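Ribonuclease T2 (Homo sapiens, PDB 3T0O) cleaves single-stranded RNA, preferentially between purine and uridine residues, leaving purine 2',3'-cyclic phosphate ends, and supplies degraded microbial RNA for TLR8 sensing in innate immunity. Local coordinates at residues A[66-71]-A[117-122]; A[142-147]-A[170-175]; A[71-76]-A[109-114]. All blocks are in the same frame, centred on the assembly; numbering follows the deposited sequence.

Interaction 1 (A[66-71]-A[117-122]); sequences LPEMRA and LYRELD
E68 and R119 reach toward each other from two neighbouring helices, 66-72 and 107-121, and meet in a single salt bridge at the protein surface. The two side chains cross at about a right angle. One carboxylate oxygen does the work: E68 OE2 lies 2.6 Å from R119 NH1, whereas E68 OE1 stays 3.6 Å from R119 NH1. OE2 sits at the edge of the guanidinium, near its plane, but the carboxylate itself is turned 54° against that plane, so the groups do not form the paired, two-oxygen bridge. The N-H...O angle of 130° makes the hydrogen-bond component weak despite the short distance.

The chains arrive differently. E68 runs out extended beyond CG, while R119 bends at chi3 (-52°), which swings its guanidinium across the end of the glutamate. The two long side chains bridge the 10.4 Å between their CA atoms. E68 also touches L115 of helix 107-121, and Y118, next to R119, hydrogen-bonds W38 O through its hydroxyl.

Only 81 Å² is buried between the segments. R119 has two conformers, and the bond is described for one of them, so its exact geometry is less certain. The chemistry is that of an ion pair at the surface, made through one oxygen and probably weakened by solvent screening and by the bent N-H...O geometry.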
ATOM      1  N   LEU A  66      17.057  -2.215  -2.882  1.00 19.51           N
ATOM      2  CA  LEU A  66      16.383  -2.481  -4.161  1.00 19.29           C
ATOM      3  C   LEU A  66      15.811  -3.904  -4.280  1.00 18.15           C
ATOM      4  O   LEU A  66      14.719  -4.079  -4.743  1.00 17.12           O
ATOM      5  CB  LEU A  66      17.202  -2.035  -5.374  1.00 21.08           C
ATOM      6  CG  LEU A  66      17.375  -0.501  -5.360  1.00 22.81           C
ATOM      7  CD1 LEU A  66      18.315  -0.110  -6.494  1.00 26.57           C
ATOM      8  CD2 LEU A  66      16.044   0.274  -5.341  1.00 23.75           C
ATOM      9  N   PRO A  67      16.495  -4.935  -3.777  1.00 18.21           N
ATOM     10  CA  PRO A  67      15.841  -6.190  -3.915  1.00 18.72           C
ATOM     11  C   PRO A  67      14.522  -6.266  -3.175  1.00 17.86           C
ATOM     12  O   PRO A  67      13.589  -6.820  -3.710  1.00 17.33           O
ATOM     13  CB  PRO A  67      16.877  -7.184  -3.350  1.00 21.34           C
ATOM     14  CG  PRO A  67      18.187  -6.505  -3.689  1.00 22.91           C
ATOM     15  CD  PRO A  67      17.925  -5.063  -3.452  1.00 20.43           C
ATOM     16  N   GLU A  68      14.447  -5.745  -1.964  1.00 16.99           N
ATOM     17  CA  GLU A  68      13.202  -5.705  -1.234  1.00 17.23           C
ATOM     18  C   GLU A  68      12.189  -4.791  -1.897  1.00 14.66           C
ATOM     19  O   GLU A  68      10.977  -5.098  -1.926  1.00 15.30           O
ATOM     20  CB  GLU A  68      13.400  -5.236   0.177  1.00 19.07           C
ATOM     21  CG  GLU A  68      13.949  -6.320   1.095  1.00 25.56           C
ATOM     22  CD  GLU A  68      13.989  -5.793   2.517  1.00 35.70           C
ATOM     23  OE1 GLU A  68      15.108  -5.489   2.974  1.00 43.12           O
ATOM     24  OE2 GLU A  68      12.898  -5.630   3.125  1.00 37.00           O
ATOM     25  N   MET A  69      12.643  -3.648  -2.397  1.00 13.13           N
ATOM     26  CA  MET A  69      11.706  -2.747  -3.107  0.70 11.83           C
ATOM     27  C   MET A  69      11.127  -3.416  -4.350  1.00 13.24           C
ATOM     28  O   MET A  69       9.939  -3.227  -4.649  1.00 12.99           O
ATOM     29  CB  MET A  69      12.332  -1.413  -3.544  0.70 12.79           C
ATOM     30  CG  MET A  69      13.024  -0.686  -2.485  0.70 12.95           C
ATOM     31  SD  MET A  69      11.807   0.329  -1.661  0.70 13.77           S
ATOM     32  CE  MET A  69      11.326   1.429  -2.960  0.70 11.71           C
ATOM     33  N   ARG A  70      11.943  -4.169  -5.127  1.00 12.78           N
ATOM     34  CA  ARG A  70      11.353  -4.865  -6.261  1.00 13.72           C
ATOM     35  C   ARG A  70      10.335  -5.895  -5.851  1.00 13.88           C
ATOM     36  O   ARG A  70       9.331  -6.093  -6.568  1.00 14.82           O
ATOM     37  CB  ARG A  70      12.445  -5.517  -7.143  1.00 16.08           C
ATOM     38  CG  ARG A  70      13.332  -4.419  -7.795  1.00 16.93           C
ATOM     39  CD  ARG A  70      14.418  -5.028  -8.724  1.00 22.12           C
ATOM     40  NE  ARG A  70      15.251  -5.988  -8.040  1.00 30.19           N
ATOM     41  CZ  ARG A  70      16.531  -5.790  -7.733  1.00 36.11           C
ATOM     42  NH1 ARG A  70      17.131  -4.636  -8.023  1.00 39.60           N
ATOM     43  NH2 ARG A  70      17.189  -6.750  -7.103  1.00 37.65           N
ATOM     44  N   ALA A  71      10.611  -6.613  -4.738  1.00 13.58           N
ATOM     45  CA  ALA A  71       9.701  -7.698  -4.328  1.00 14.38           C
ATOM     46  C   ALA A  71       8.428  -7.171  -3.674  1.00 12.98           C
ATOM     47  O   ALA A  71       7.351  -7.683  -3.935  1.00 13.64           O
ATOM     48  CB  ALA A  71      10.372  -8.581  -3.332  1.00 17.59           C
ATOM     49  N   LEU A 117       7.935  -1.652   8.099  1.00 11.88           N
ATOM     50  CA  LEU A 117       6.532  -1.647   8.537  1.00 11.50           C
ATOM     51  C   LEU A 117       5.731  -2.657   7.748  1.00  9.96           C
ATOM     52  O   LEU A 117       4.869  -3.357   8.295  1.00 11.55           O
ATOM     53  CB  LEU A 117       5.947  -0.236   8.264  1.00 11.17           C
ATOM     54  CG  LEU A 117       6.499   0.725   9.295  1.00 13.40           C
ATOM     55  CD1 LEU A 117       6.067   2.105   8.842  1.00 15.19           C
ATOM     56  CD2 LEU A 117       5.821   0.422  10.667  1.00 17.27           C
ATOM     57  N   TYR A 118       6.015  -2.762   6.439  1.00  8.80           N
ATOM     58  CA  TYR A 118       5.285  -3.758   5.645  1.00  9.15           C
ATOM     59  C   TYR A 118       5.552  -5.184   6.209  1.00 10.22           C
ATOM     60  O   TYR A 118       4.615  -5.962   6.313  1.00 11.31           O
ATOM     61  CB  TYR A 118       5.911  -3.695   4.241  1.00  9.52           C
ATOM     62  CG  TYR A 118       5.394  -4.762   3.274  1.00 10.93           C
ATOM     63  CD1 TYR A 118       4.122  -4.669   2.755  1.00  8.69           C
ATOM     64  CD2 TYR A 118       6.209  -5.808   2.918  1.00  9.56           C
ATOM     65  CE1 TYR A 118       3.692  -5.661   1.826  1.00  9.06           C
ATOM     66  CE2 TYR A 118       5.812  -6.798   2.005  1.00 12.16           C
ATOM     67  CZ  TYR A 118       4.550  -6.682   1.468  1.00 10.60           C
ATOM     68  OH  TYR A 118       4.195  -7.691   0.572  1.00 12.23           O
ATOM     69  N   ARG A 119       6.789  -5.482   6.572  1.00 11.53           N
ATOM     70  CA  ARG A 119       7.163  -6.792   7.127  0.50 12.30           C
ATOM     71  C   ARG A 119       6.504  -7.055   8.471  1.00 13.18           C
ATOM     72  O   ARG A 119       6.128  -8.196   8.787  1.00 15.17           O
ATOM     73  CB  ARG A 119       8.712  -6.872   7.285  0.50 13.34           C
ATOM     74  CG  ARG A 119       9.450  -6.778   5.932  0.50 16.25           C
ATOM     75  CD  ARG A 119      10.971  -7.076   5.999  0.50 18.43           C
ATOM     76  NE  ARG A 119      11.688  -6.296   7.007  0.50 22.27           N
ATOM     77  CZ  ARG A 119      12.472  -5.243   6.778  0.50 21.85           C
ATOM     78  NH1 ARG A 119      12.663  -4.753   5.564  0.50 21.15           N
ATOM     79  NH2 ARG A 119      13.075  -4.662   7.806  0.50 25.08           N
ATOM     80  N   GLU A 120       6.478  -6.007   9.310  1.00 13.21           N
ATOM     81  CA  GLU A 120       5.972  -6.133  10.662  1.00 14.20           C
ATOM     82  C   GLU A 120       4.457  -6.253  10.598  1.00 14.01           C
ATOM     83  O   GLU A 120       3.840  -7.034  11.361  1.00 14.84           O
ATOM     84  CB  GLU A 120       6.387  -4.922  11.500  1.00 15.22           C
ATOM     85  CG  GLU A 120       7.878  -4.944  11.783  1.00 22.52           C
ATOM     86  CD  GLU A 120       8.346  -3.739  12.542  1.00 28.68           C
ATOM     87  OE1 GLU A 120       7.556  -2.812  12.829  1.00 33.78           O
ATOM     88  OE2 GLU A 120       9.532  -3.763  12.871  1.00 32.29           O
ATOM     89  N   LEU A 121       3.820  -5.516   9.700  1.00 11.88           N
ATOM     90  CA  LEU A 121       2.398  -5.661   9.652  1.00 10.84           C
ATOM     91  C   LEU A 121       1.971  -7.015   9.081  1.00 11.28           C
ATOM     92  O   LEU A 121       0.994  -7.672   9.525  1.00 10.24           O
ATOM     93  CB  LEU A 121       1.818  -4.570   8.760  1.00 12.07           C
ATOM     94  CG  LEU A 121       2.014  -3.232   9.472  1.00 15.09           C
ATOM     95  CD1 LEU A 121       1.692  -2.137   8.422  1.00 15.81           C
ATOM     96  CD2 LEU A 121       1.092  -3.056  10.723  1.00 17.81           C
ATOM     97  N   ASP A 122       2.766  -7.489   8.084  1.00 10.61           N
ATOM     98  CA  ASP A 122       2.460  -8.759   7.420  1.00  9.66           C
ATOM     99  C   ASP A 122       1.001  -9.024   7.128  1.00 10.27           C
ATOM    100  O   ASP A 122       0.432 -10.037   7.542  1.00 11.65           O
ATOM    101  CB  ASP A 122       3.143  -9.921   8.103  1.00 11.42           C
ATOM    102  CG  ASP A 122       3.291 -11.138   7.132  1.00 12.02           C
ATOM    103  OD1 ASP A 122       2.825 -11.038   5.966  1.00 15.53           O
ATOM    104  OD2 ASP A 122       3.890 -12.109   7.627  1.00 17.63           O
TER

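Interaction 2 (A[142-147]-A[170-175]); sequences ADFKDA and QTIGQI
Helix segment 142-147 lies over strand segment 170-175 without any hydrogen bond between them, the closest CA pair being F144 and I175 at 9.3 Å, so side chains alone bridge the gap. F144 carries the contact from the helix and I172 meets it from the opposite direction. The methyl I172 CD1 rests over one face of the phenyl ring, 3.6 Å from its centroid and 15° off the ring normal, which makes a CH-pi contact. It is displaced a little toward one side of the ring, and its nearest ring atom is F144 CE1 at 3.5 Å.

The isoleucine is fully stretched: CG1 stands anti to the backbone N (chi1 -173°) and CD1 continues outward (chi2 175°), so that the terminal methyl leads the approach. I175 adds a looser touch, its CD1 lying obliquely 4.4 Å from F144 CD1. Between the two isoleucines, G173 and Q174 both face Q159 of strand 157-161, a classic beta bulge. Consistent with the bulge shifting the alternation of the strand, I172 and I175, three positions apart, both point toward the helix.

All three touching residues are buried, and the pocket around the phenyl ring is completed by I158, V222 and I132, with Y224 meeting it edge-to-face. The arrangement is a helix packed through F144 against an antiparallel sheet, as expected of the alpha+beta fold of the RNase T2 family. The bulged strand links this core to the active-site region, since Q174 OE1 hydrogen-bonds ND1 of H41, a predicted active-site residue.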
ATOM      1  N   ALA A 142     -17.205  -6.742   5.381  1.00 14.36           N
ATOM      2  CA  ALA A 142     -17.022  -6.892   6.851  1.00 15.74           C
ATOM      3  C   ALA A 142     -16.069  -8.010   7.189  1.00 17.83           C
ATOM      4  O   ALA A 142     -15.424  -7.971   8.243  1.00 18.46           O
ATOM      5  CB  ALA A 142     -18.383  -7.150   7.515  1.00 18.28           C
ATOM      6  N   ASP A 143     -15.914  -8.972   6.288  1.00 15.81           N
ATOM      7  CA  ASP A 143     -14.934 -10.041   6.597  1.00 17.37           C
ATOM      8  C   ASP A 143     -13.551  -9.449   6.738  1.00 15.91           C
ATOM      9  O   ASP A 143     -12.802  -9.782   7.701  1.00 18.75           O
ATOM     10  CB  ASP A 143     -14.907 -11.094   5.484  1.00 17.04           C
ATOM     11  CG  ASP A 143     -16.206 -11.840   5.371  1.00 19.04           C
ATOM     12  OD1 ASP A 143     -16.968 -11.980   6.394  1.00 23.44           O
ATOM     13  OD2 ASP A 143     -16.480 -12.324   4.246  1.00 18.44           O
ATOM     14  N   PHE A 144     -13.192  -8.559   5.822  1.00 15.00           N
ATOM     15  CA  PHE A 144     -11.919  -7.923   5.870  1.00 13.54           C
ATOM     16  C   PHE A 144     -11.884  -6.920   7.015  1.00 14.76           C
ATOM     17  O   PHE A 144     -10.983  -6.905   7.786  1.00 14.81           O
ATOM     18  CB  PHE A 144     -11.680  -7.164   4.593  1.00 12.77           C
ATOM     19  CG  PHE A 144     -11.354  -8.032   3.465  1.00 11.25           C
ATOM     20  CD1 PHE A 144     -10.024  -8.265   3.116  1.00 11.54           C
ATOM     21  CD2 PHE A 144     -12.395  -8.561   2.656  1.00 12.79           C
ATOM     22  CE1 PHE A 144      -9.765  -9.059   2.042  1.00 12.09           C
ATOM     23  CE2 PHE A 144     -12.115  -9.346   1.558  1.00 13.57           C
ATOM     24  CZ  PHE A 144     -10.769  -9.604   1.266  1.00 11.06           C
ATOM     25  N   LYS A 145     -12.897  -6.052   7.093  1.00 14.68           N
ATOM     26  CA  LYS A 145     -12.799  -4.987   8.073  1.00 16.83           C
ATOM     27  C   LYS A 145     -12.761  -5.509   9.485  1.00 16.95           C
ATOM     28  O   LYS A 145     -11.910  -5.085  10.310  1.00 18.96           O
ATOM     29  CB  LYS A 145     -13.937  -3.987   7.850  1.00 19.92           C
ATOM     30  CG  LYS A 145     -13.528  -2.649   8.358  1.00 25.68           C
ATOM     31  CD  LYS A 145     -14.558  -1.594   8.004  1.00 33.73           C
ATOM     32  CE  LYS A 145     -14.364  -1.137   6.563  1.00 37.91           C
ATOM     33  NZ  LYS A 145     -15.342  -0.068   6.168  1.00 40.13           N
ATOM     34  N   ASP A 146     -13.611  -6.453   9.795  1.00 17.18           N
ATOM     35  CA  ASP A 146     -13.725  -6.879  11.178  1.00 19.76           C
ATOM     36  C   ASP A 146     -12.525  -7.712  11.549  1.00 18.41           C
ATOM     37  O   ASP A 146     -11.995  -7.571  12.655  1.00 21.13           O
ATOM     38  CB  ASP A 146     -15.024  -7.620  11.415  1.00 23.05           C
ATOM     39  CG  ASP A 146     -16.220  -6.724  11.281  1.00 27.23           C
ATOM     40  OD1 ASP A 146     -16.079  -5.474  11.340  1.00 33.52           O
ATOM     41  OD2 ASP A 146     -17.312  -7.263  11.104  1.00 33.98           O
ATOM     42  N   ALA A 147     -12.067  -8.538  10.651  1.00 17.09           N
ATOM     43  CA  ALA A 147     -10.921  -9.386  10.978  1.00 19.41           C
ATOM     44  C   ALA A 147      -9.629  -8.551  11.075  1.00 18.30           C
ATOM     45  O   ALA A 147      -8.850  -8.788  12.006  1.00 17.91           O
ATOM     46  CB  ALA A 147     -10.839 -10.515  10.005  1.00 21.74           C
ATOM     47  N   GLN A 170     -18.086  -4.935  -6.689  1.00 14.46           N
ATOM     48  CA  GLN A 170     -16.822  -4.208  -6.452  1.00 12.10           C
ATOM     49  C   GLN A 170     -15.683  -5.211  -6.187  1.00 12.50           C
ATOM     50  O   GLN A 170     -15.879  -6.313  -5.693  1.00 13.03           O
ATOM     51  CB  GLN A 170     -16.990  -3.261  -5.289  1.00 13.32           C
ATOM     52  CG  GLN A 170     -17.251  -4.019  -3.963  1.00 13.57           C
ATOM     53  CD  GLN A 170     -17.671  -3.197  -2.808  1.00 14.54           C
ATOM     54  OE1 GLN A 170     -17.557  -1.958  -2.799  1.00 15.17           O
ATOM     55  NE2 GLN A 170     -18.214  -3.881  -1.837  1.00 13.62           N
ATOM     56  N   THR A 171     -14.484  -4.733  -6.464  1.00 10.83           N
ATOM     57  CA  THR A 171     -13.309  -5.550  -6.316  0.50  9.71           C
ATOM     58  C   THR A 171     -12.355  -4.908  -5.311  1.00  8.95           C
ATOM     59  O   THR A 171     -12.010  -3.733  -5.471  1.00 10.28           O
ATOM     60  CB  THR A 171     -12.622  -5.608  -7.644  0.50  8.64           C
ATOM     61  OG1 THR A 171     -13.586  -5.998  -8.653  0.50 13.07           O
ATOM     62  CG2 THR A 171     -11.502  -6.654  -7.543  0.50  8.32           C
ATOM     63  N   ILE A 172     -11.933  -5.660  -4.287  1.00  9.43           N
ATOM     64  CA  ILE A 172     -11.018  -5.059  -3.278  1.00  7.69           C
ATOM     65  C   ILE A 172      -9.694  -4.768  -3.917  1.00  8.62           C
ATOM     66  O   ILE A 172      -9.154  -5.622  -4.602  1.00  9.16           O
ATOM     67  CB  ILE A 172     -10.916  -5.923  -2.028  1.00  9.90           C
ATOM     68  CG1 ILE A 172     -10.104  -5.168  -0.946  1.00  9.79           C
ATOM     69  CG2 ILE A 172     -10.172  -7.286  -2.302  1.00 11.88           C
ATOM     70  CD1 ILE A 172     -10.070  -5.963   0.397  1.00 11.50           C
ATOM     71  N   GLY A 173      -9.160  -3.584  -3.596  1.00  8.19           N
ATOM     72  CA  GLY A 173      -7.902  -3.118  -4.223  1.00  8.72           C
ATOM     73  C   GLY A 173      -6.881  -2.643  -3.213  1.00  7.42           C
ATOM     74  O   GLY A 173      -5.720  -2.735  -3.520  1.00  8.01           O
ATOM     75  N   GLN A 174      -7.327  -2.065  -2.088  1.00  8.28           N
ATOM     76  CA  GLN A 174      -6.306  -1.320  -1.278  1.00  7.50           C
ATOM     77  C   GLN A 174      -6.716  -1.332   0.174  1.00  8.71           C
ATOM     78  O   GLN A 174      -7.892  -1.186   0.466  1.00  9.41           O
ATOM     79  CB  GLN A 174      -6.172   0.102  -1.876  1.00  9.00           C
ATOM     80  CG  GLN A 174      -5.107   0.948  -1.148  1.00  8.20           C
ATOM     81  CD  GLN A 174      -4.690   2.088  -2.106  1.00  8.33           C
ATOM     82  OE1 GLN A 174      -3.783   1.878  -2.888  1.00 10.95           O
ATOM     83  NE2 GLN A 174      -5.281   3.227  -1.938  1.00 14.23           N
ATOM     84  N   ILE A 175      -5.741  -1.547   1.062  1.00  7.79           N
ATOM     85  CA  ILE A 175      -6.016  -1.564   2.499  1.00  7.88           C
ATOM     86  C   ILE A 175      -5.078  -0.583   3.129  1.00  8.93           C
ATOM     87  O   ILE A 175      -3.864  -0.605   2.850  1.00  9.72           O
ATOM     88  CB  ILE A 175      -5.814  -2.937   3.014  1.00  7.53           C
ATOM     89  CG1 ILE A 175      -6.921  -3.890   2.453  1.00 10.10           C
ATOM     90  CG2 ILE A 175      -5.713  -2.921   4.580  1.00  9.75           C
ATOM     91  CD1 ILE A 175      -6.688  -5.392   2.846  1.00 11.17           C
TER

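Interaction 3 (A[71-76]-A[109-114]); sequences AYWPDV and KYFGRS
The indole of W73 receives F111 over one face and S114 obliquely at its six-membered ring. F111 CE1 stands 3.8 Å above the indole plane, displaced toward the rim, whereas from the side of the phenyl ring W73 CZ3 lies at the edge, near the plane. The ring planes are 53° apart with centroids 5.2 Å from each other, an oblique aromatic pair. Its closest atoms are W73 CZ3 and F111 CD1, at 3.5 Å. One face of the F111 ring is occupied by Y110 CD2, its helix neighbour, while the Y110 ring has S114 OG over the centre of one face and F111 CD2 at its edge.

W73 is the first residue to leave helical geometry after helix 66-72. Its CG is anti to the backbone N (chi1 -154°), which projects the benzo end of the indole at helix 107-121. There W73 CZ3 comes within 3.3 Å of S114 CB, a tight approach. The serine turns its hydroxyl back on its own helix, S114 OG donating to Y110 O at 2.8 Å; that carbonyl also accepts S114 N, the two donors arriving from opposite faces of its plane. The serine polar group is thus satisfied internally, and its methylene meets the indole.

At its other end the indole is held by W73 NE1, which bonds H41 O, while W73 O accepts from W87 NE1. The W73 side chain lies about 4 Å from that of E90 and about 6 Å from that of H41, both probable active-site residues. The contact is thus buried aromatic packing beside the probable catalytic centre of this RNase T2 fold.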
ATOM      1  N   ALA A  71      10.611  -6.613  -4.738  1.00 13.58           N
ATOM      2  CA  ALA A  71       9.701  -7.698  -4.328  1.00 14.38           C
ATOM      3  C   ALA A  71       8.428  -7.171  -3.674  1.00 12.98           C
ATOM      4  O   ALA A  71       7.351  -7.683  -3.935  1.00 13.64           O
ATOM      5  CB  ALA A  71      10.372  -8.581  -3.332  1.00 17.59           C
ATOM      6  N   TYR A  72       8.585  -6.119  -2.881  1.00 11.76           N
ATOM      7  CA  TYR A  72       7.463  -5.724  -2.028  1.00 10.24           C
ATOM      8  C   TYR A  72       6.909  -4.404  -2.452  1.00 10.53           C
ATOM      9  O   TYR A  72       5.808  -4.032  -1.973  1.00  9.44           O
ATOM     10  CB  TYR A  72       7.998  -5.564  -0.556  1.00 10.13           C
ATOM     11  CG  TYR A  72       8.562  -6.809   0.064  1.00 15.73           C
ATOM     12  CD1 TYR A  72       8.105  -8.035  -0.301  1.00 14.86           C
ATOM     13  CD2 TYR A  72       9.589  -6.690   0.975  1.00 21.21           C
ATOM     14  CE1 TYR A  72       8.687  -9.221   0.278  1.00 21.79           C
ATOM     15  CE2 TYR A  72      10.187  -7.826   1.532  1.00 24.06           C
ATOM     16  CZ  TYR A  72       9.710  -9.063   1.166  1.00 25.94           C
ATOM     17  OH  TYR A  72      10.275 -10.207   1.772  1.00 32.50           O
ATOM     18  N   TRP A  73       7.609  -3.656  -3.294  1.00 10.33           N
ATOM     19  CA  TRP A  73       7.123  -2.331  -3.681  1.00 11.90           C
ATOM     20  C   TRP A  73       7.144  -2.225  -5.212  1.00 11.61           C
ATOM     21  O   TRP A  73       7.551  -1.227  -5.792  1.00 10.67           O
ATOM     22  CB  TRP A  73       7.996  -1.283  -3.010  1.00 10.77           C
ATOM     23  CG  TRP A  73       7.321   0.036  -2.775  1.00 11.55           C
ATOM     24  CD1 TRP A  73       6.374   0.656  -3.549  1.00 11.26           C
ATOM     25  CD2 TRP A  73       7.658   0.940  -1.718  1.00 11.53           C
ATOM     26  NE1 TRP A  73       6.032   1.901  -2.976  1.00 12.17           N
ATOM     27  CE2 TRP A  73       6.832   2.083  -1.861  1.00 12.08           C
ATOM     28  CE3 TRP A  73       8.532   0.839  -0.613  1.00 14.30           C
ATOM     29  CZ2 TRP A  73       6.896   3.197  -0.915  1.00 13.49           C
ATOM     30  CZ3 TRP A  73       8.570   1.932   0.299  1.00 14.33           C
ATOM     31  CH2 TRP A  73       7.745   3.042   0.137  1.00 13.67           C
ATOM     32  N   PRO A  74       6.600  -3.222  -5.901  1.00 10.57           N
ATOM     33  CA  PRO A  74       6.655  -3.156  -7.365  1.00 11.74           C
ATOM     34  C   PRO A  74       5.660  -2.170  -7.945  1.00 10.06           C
ATOM     35  O   PRO A  74       4.710  -1.769  -7.257  1.00 10.07           O
ATOM     36  CB  PRO A  74       6.179  -4.569  -7.799  1.00 13.64           C
ATOM     37  CG  PRO A  74       5.205  -4.999  -6.682  1.00 11.47           C
ATOM     38  CD  PRO A  74       5.959  -4.481  -5.417  1.00 11.81           C
ATOM     39  N   ASP A  75       5.909  -1.761  -9.194  1.00 12.32           N
ATOM     40  CA  ASP A  75       5.003  -0.838  -9.847  1.00 10.38           C
ATOM     41  C   ASP A  75       3.873  -1.586 -10.465  1.00 10.34           C
ATOM     42  O   ASP A  75       3.993  -2.144 -11.527  1.00 12.79           O
ATOM     43  CB  ASP A  75       5.761  -0.045 -10.885  1.00 11.87           C
ATOM     44  CG  ASP A  75       4.880   0.942 -11.624  1.00 12.15           C
ATOM     45  OD1 ASP A  75       3.662   0.964 -11.357  1.00 13.99           O
ATOM     46  OD2 ASP A  75       5.414   1.683 -12.498  1.00 15.29           O
ATOM     47  N   VAL A  76       2.772  -1.641  -9.738  1.00  9.30           N
ATOM     48  CA  VAL A  76       1.585  -2.370 -10.218  1.00 10.82           C
ATOM     49  C   VAL A  76       0.434  -1.455 -10.504  1.00 10.84           C
ATOM     50  O   VAL A  76      -0.712  -1.940 -10.607  1.00 12.93           O
ATOM     51  CB  VAL A  76       1.202  -3.476  -9.207  1.00  9.24           C
ATOM     52  CG1 VAL A  76       2.335  -4.512  -9.148  1.00  9.99           C
ATOM     53  CG2 VAL A  76       0.881  -2.896  -7.814  1.00 10.22           C
ATOM     54  N   LYS A 109      16.062   6.137   5.008  1.00 17.57           N
ATOM     55  CA  LYS A 109      15.326   5.866   6.242  1.00 16.86           C
ATOM     56  C   LYS A 109      13.842   5.750   5.951  1.00 15.55           C
ATOM     57  O   LYS A 109      13.189   4.846   6.466  1.00 16.27           O
ATOM     58  CB  LYS A 109      15.600   6.968   7.278  1.00 17.05           C
ATOM     59  CG  LYS A 109      16.941   6.762   7.936  1.00 19.04           C
ATOM     60  CD  LYS A 109      17.390   8.029   8.720  1.00 21.59           C
ATOM     61  CE  LYS A 109      16.552   8.210   9.965  1.00 23.30           C
ATOM     62  NZ  LYS A 109      17.231   9.379  10.755  1.00 22.18           N
ATOM     63  N   TYR A 110      13.306   6.638   5.114  1.00 14.73           N
ATOM     64  CA  TYR A 110      11.924   6.563   4.741  1.00 12.99           C
ATOM     65  C   TYR A 110      11.584   5.251   4.019  1.00 13.29           C
ATOM     66  O   TYR A 110      10.640   4.560   4.370  1.00 12.38           O
ATOM     67  CB  TYR A 110      11.641   7.771   3.811  1.00 12.46           C
ATOM     68  CG  TYR A 110      10.290   7.717   3.177  1.00 13.28           C
ATOM     69  CD1 TYR A 110       9.164   8.014   3.920  1.00 12.84           C
ATOM     70  CD2 TYR A 110      10.136   7.349   1.848  1.00 12.50           C
ATOM     71  CE1 TYR A 110       7.890   7.984   3.345  1.00 12.46           C
ATOM     72  CE2 TYR A 110       8.867   7.321   1.285  1.00 15.80           C
ATOM     73  CZ  TYR A 110       7.773   7.693   2.060  1.00 14.04           C
ATOM     74  OH  TYR A 110       6.494   7.663   1.503  1.00 14.35           O
ATOM     75  N   PHE A 111      12.303   4.958   2.939  1.00 12.95           N
ATOM     76  CA  PHE A 111      11.977   3.742   2.248  1.00 12.76           C
ATOM     77  C   PHE A 111      12.293   2.518   3.108  1.00 12.83           C
ATOM     78  O   PHE A 111      11.509   1.549   3.065  1.00 12.20           O
ATOM     79  CB  PHE A 111      12.723   3.685   0.903  1.00 13.22           C
ATOM     80  CG  PHE A 111      12.117   4.556  -0.123  1.00 12.84           C
ATOM     81  CD1 PHE A 111      11.007   4.134  -0.835  1.00 15.53           C
ATOM     82  CD2 PHE A 111      12.695   5.775  -0.458  1.00 14.41           C
ATOM     83  CE1 PHE A 111      10.464   4.977  -1.833  1.00 15.36           C
ATOM     84  CE2 PHE A 111      12.156   6.610  -1.413  1.00 15.81           C
ATOM     85  CZ  PHE A 111      11.058   6.222  -2.112  1.00 14.25           C
ATOM     86  N   GLY A 112      13.352   2.572   3.925  1.00 14.86           N
ATOM     87  CA  GLY A 112      13.692   1.408   4.710  1.00 14.76           C
ATOM     88  C   GLY A 112      12.645   1.185   5.777  1.00 14.74           C
ATOM     89  O   GLY A 112      12.295   0.018   6.073  1.00 14.55           O
ATOM     90  N   ARG A 113      12.151   2.276   6.366  1.00 15.30           N
ATOM     91  CA  ARG A 113      11.138   2.122   7.414  1.00 14.53           C
ATOM     92  C   ARG A 113       9.846   1.625   6.847  1.00 13.61           C
ATOM     93  O   ARG A 113       9.122   0.842   7.460  1.00 12.77           O
ATOM     94  CB  ARG A 113      10.949   3.441   8.220  1.00 15.59           C
ATOM     95  CG  ARG A 113       9.900   3.377   9.290  1.00 15.39           C
ATOM     96  CD  ARG A 113      10.258   2.330  10.385  1.00 19.76           C
ATOM     97  NE  ARG A 113       9.355   2.491  11.519  1.00 20.05           N
ATOM     98  CZ  ARG A 113       9.041   1.520  12.366  1.00 25.67           C
ATOM     99  NH1 ARG A 113       9.552   0.309  12.190  1.00 23.16           N
ATOM    100  NH2 ARG A 113       8.197   1.747  13.351  1.00 24.92           N
ATOM    101  N   SER A 114       9.518   2.086   5.633  1.00 12.79           N
ATOM    102  CA  SER A 114       8.351   1.626   4.942  1.00 12.04           C
ATOM    103  C   SER A 114       8.396   0.147   4.721  1.00 12.47           C
ATOM    104  O   SER A 114       7.439  -0.575   4.993  1.00 11.90           O
ATOM    105  CB  SER A 114       8.245   2.350   3.594  1.00 12.77           C
ATOM    106  OG  SER A 114       7.997   3.729   3.865  1.00 14.60           O
TER

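How the interactions relate
Interaction 1 joins helix 66-72 to helix 107-121, and interaction 3 joins the residue just after helix 66-72 to the same helix 107-121. The two share A71, and their centres lie about 6 Å apart. They touch directly, Y118 CE2 reaching Y72 CG at 3.4 Å, so the two segment pairs adjoin, although the ion pair itself is not part of the touching atoms. Interaction 2 is separate, about 21 Å from interaction 1 and about 22 Å from interaction 3 between centres, and lies across the chain's centre from interaction 3. H41, a predicted active-site residue, relates the latter two: its side chain is about 9 Å from that of I175, and W73 borders it from interaction 3.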